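Long-range contact in deoxyhypusine hydroxylase (Homo sapiens, PDB 4D50), which hydroxylates the deoxyhypusine side chain of translation initiation factor eIF5A at a diiron centre, completing the formation of hypusine: residues E179-M184 / A208-E213. Residues are numbered along the deposited sequence; the frame is centred on the assembly and turned at random.
Sequences ERYRAM and ALFRHE. With FE (Fe (III) ion), chain C; PER (peroxide ion), chain E.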
loop_
_atom_site.group_PDB
_atom_site.type_symbol
_atom_site.label_atom_id
_atom_site.label_comp_id
_atom_site.label_asym_id
_atom_site.label_seq_id
_atom_site.Cartn_x
_atom_site.Cartn_y
_atom_site.Cartn_z
ATOM N N GLU A 179 13.378 -11.087 -4.733
ATOM C CA GLU A 179 14.211 -10.654 -5.860
ATOM C C GLU A 179 13.296 -10.064 -6.970
ATOM O O GLU A 179 13.668 -9.086 -7.656
ATOM C CB GLU A 179 15.019 -11.835 -6.359
ATOM C CG GLU A 179 16.358 -12.085 -5.695
ATOM C CD GLU A 179 16.329 -12.488 -4.215
ATOM O OE1 GLU A 179 15.248 -12.792 -3.651
ATOM O OE2 GLU A 179 17.438 -12.500 -3.612
ATOM N N ARG A 180 12.112 -10.654 -7.112
ATOM C CA ARG A 180 11.146 -10.219 -8.084
ATOM C C ARG A 180 10.673 -8.825 -7.705
ATOM O O ARG A 180 10.442 -8.013 -8.600
ATOM C CB ARG A 180 9.959 -11.190 -8.209
ATOM C CG ARG A 180 10.439 -12.556 -8.546
ATOM C CD ARG A 180 9.285 -13.515 -8.745
ATOM N NE ARG A 180 8.414 -13.172 -9.865
ATOM C CZ ARG A 180 7.228 -13.767 -10.089
ATOM N NH1 ARG A 180 6.795 -14.782 -9.302
ATOM N NH2 ARG A 180 6.470 -13.443 -11.118
ATOM N N TYR A 181 10.404 -8.600 -6.431
ATOM C CA TYR A 181 10.019 -7.269 -5.954
ATOM C C TYR A 181 11.113 -6.263 -6.174
ATOM O O TYR A 181 10.897 -5.067 -6.484
ATOM C CB TYR A 181 9.638 -7.307 -4.465
ATOM C CG TYR A 181 8.188 -7.573 -4.167
ATOM C CD1 TYR A 181 7.555 -8.712 -4.654
ATOM C CD2 TYR A 181 7.511 -6.796 -3.286
ATOM C CE1 TYR A 181 6.228 -8.964 -4.407
ATOM C CE2 TYR A 181 6.161 -7.055 -3.026
ATOM C CZ TYR A 181 5.541 -8.137 -3.585
ATOM O OH TYR A 181 4.196 -8.438 -3.281
ATOM N N ARG A 182 12.373 -6.690 -6.017
ATOM C CA ARG A 182 13.442 -5.712 -6.253
ATOM C C ARG A 182 13.450 -5.220 -7.732
ATOM O O ARG A 182 13.715 -4.064 -8.024
ATOM C CB ARG A 182 14.819 -6.383 -5.888
ATOM C CG ARG A 182 14.991 -6.610 -4.419
ATOM C CD ARG A 182 16.454 -6.747 -3.992
ATOM N NE ARG A 182 17.239 -5.577 -4.324
ATOM C CZ ARG A 182 18.567 -5.546 -4.215
ATOM N NH1 ARG A 182 19.217 -6.636 -3.805
ATOM N NH2 ARG A 182 19.224 -4.477 -4.589
ATOM N N ALA A 183 13.143 -6.126 -8.643
ATOM C CA ALA A 183 13.162 -5.856 -10.081
ATOM C C ALA A 183 11.934 -4.975 -10.379
ATOM O O ALA A 183 12.029 -4.056 -11.154
ATOM C CB ALA A 183 13.052 -7.151 -10.828
ATOM N N MET A 184 10.888 -5.176 -9.631
ATOM C CA MET A 184 9.622 -4.419 -9.769
ATOM C C MET A 184 9.890 -2.934 -9.390
ATOM O O MET A 184 9.522 -2.017 -10.130
ATOM C CB MET A 184 8.501 -4.970 -8.870
ATOM C CG MET A 184 7.121 -4.445 -9.224
ATOM S SD MET A 184 5.964 -4.907 -7.873
ATOM C CE MET A 184 5.912 -6.657 -7.990
ATOM N N ALA A 208 -1.449 -13.338 -5.735
ATOM C CA ALA A 208 -2.270 -12.148 -5.581
ATOM C C ALA A 208 -1.486 -11.007 -4.920
ATOM O O ALA A 208 -1.560 -9.872 -5.366
ATOM C CB ALA A 208 -3.522 -12.481 -4.755
ATOM N N LEU A 209 -0.654 -11.291 -3.906
ATOM C CA LEU A 209 0.192 -10.231 -3.298
ATOM C C LEU A 209 1.046 -9.555 -4.354
ATOM O O LEU A 209 1.044 -8.309 -4.478
ATOM C CB LEU A 209 1.093 -10.805 -2.211
ATOM C CG LEU A 209 1.622 -9.760 -1.249
ATOM C CD1 LEU A 209 0.561 -9.232 -0.324
ATOM C CD2 LEU A 209 2.785 -10.305 -0.454
ATOM N N PHE A 210 1.764 -10.373 -5.145
ATOM C CA PHE A 210 2.585 -9.874 -6.247
ATOM C C PHE A 210 1.832 -8.987 -7.216
ATOM O O PHE A 210 2.299 -7.854 -7.513
ATOM C CB PHE A 210 3.185 -11.065 -7.018
ATOM C CG PHE A 210 4.009 -10.696 -8.256
ATOM C CD1 PHE A 210 3.390 -10.543 -9.501
ATOM C CD2 PHE A 210 5.373 -10.527 -8.195
ATOM C CE1 PHE A 210 4.115 -10.296 -10.630
ATOM C CE2 PHE A 210 6.101 -10.140 -9.343
ATOM C CZ PHE A 210 5.468 -10.057 -10.544
ATOM N N ARG A 211 0.674 -9.438 -7.678
ATOM C CA ARG A 211 -0.128 -8.649 -8.637
ATOM C C ARG A 211 -0.571 -7.326 -8.026
ATOM O O ARG A 211 -0.635 -6.284 -8.682
ATOM C CB ARG A 211 -1.361 -9.431 -9.086
ATOM C CG ARG A 211 -0.938 -10.538 -10.035
ATOM C CD ARG A 211 -2.101 -11.153 -10.808
ATOM N NE ARG A 211 -3.174 -11.602 -9.983
ATOM C CZ ARG A 211 -3.239 -12.809 -9.373
ATOM N NH1 ARG A 211 -2.199 -13.659 -9.436
ATOM N NH2 ARG A 211 -4.349 -13.154 -8.672
ATOM N N HIS A 212 -0.949 -7.364 -6.783
ATOM C CA HIS A 212 -1.394 -6.151 -6.138
ATOM C C HIS A 212 -0.282 -5.141 -6.068
ATOM O O HIS A 212 -0.505 -3.959 -6.243
ATOM C CB HIS A 212 -2.090 -6.499 -4.787
ATOM C CG HIS A 212 -1.485 -5.967 -3.531
ATOM N ND1 HIS A 212 -0.342 -6.498 -2.986
ATOM C CD2 HIS A 212 -1.949 -5.086 -2.610
ATOM C CE1 HIS A 212 -0.036 -5.840 -1.897
ATOM N NE2 HIS A 212 -1.017 -5.020 -1.614
ATOM N N GLU A 213 0.916 -5.612 -5.728
ATOM C CA GLU A 213 2.058 -4.747 -5.709
ATOM C C GLU A 213 2.317 -4.120 -7.051
ATOM O O GLU A 213 2.685 -2.929 -7.121
ATOM C CB GLU A 213 3.287 -5.501 -5.173
ATOM C CG GLU A 213 4.350 -4.557 -4.711
ATOM C CD GLU A 213 4.002 -3.782 -3.439
ATOM O OE1 GLU A 213 3.394 -4.359 -2.511
ATOM O OE2 GLU A 213 4.377 -2.583 -3.394
HETATM FE FE FE C . -1.365 -3.945 0.352
HETATM O O1 PER E . -3.559 -4.294 0.189
HETATM O O2 PER E . -4.596 -4.018 -0.918
HETATM O O HOH W 1 3.258 -6.711 -1.402
HETATM O O HOH W 2 -1.906 -2.012 -0.395
HETATM O O HOH W 3 0.686 -3.225 0.206
#
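The carbonyl oxygen of Leu-209 has two donors on its own helix, Glu-213 N and the imidazole of His-212, whose ND1 lies 2.7 Å from Leu-209 O, while Tyr-181 OH of the neighbouring helix comes within 3.4 Å of it. The imidazole bond is nearly straight (162°), lies in the ring plane and uses a carbonyl lone pair; it should limit rotation of the ring, whose NE2 binds the iron at 2.3 Å. His-94 and Glu-95 complete this ion's protein ligands. Tyr-181 suits its buried place because its ring packs on the aliphatic part of Glu-213 (Tyr-181 CE2 to Glu-213 CG, 3.5 Å) while its hydroxyl shares a water that donates to Glu-213 OE1. Phe-210, with CG anti to the backbone N (chi1 177°), offers one ring face to a cation and the other to a flexible thioether methyl, Met-184 CE. The Arg-180 guanidinium, tilted 35° to the Phe-210 ring, makes a cation-pi contact (CZ to centroid 4.3 Å); NE hydrogen-bonds to Leu-170 O and NH1 forms a salt bridge with Glu-173. Cation-pi and apolar packing plus one bridging water thus join nearly parallel helices of successive HEAT-like repeats, beside a second-shell bond that probably orients an iron ligand.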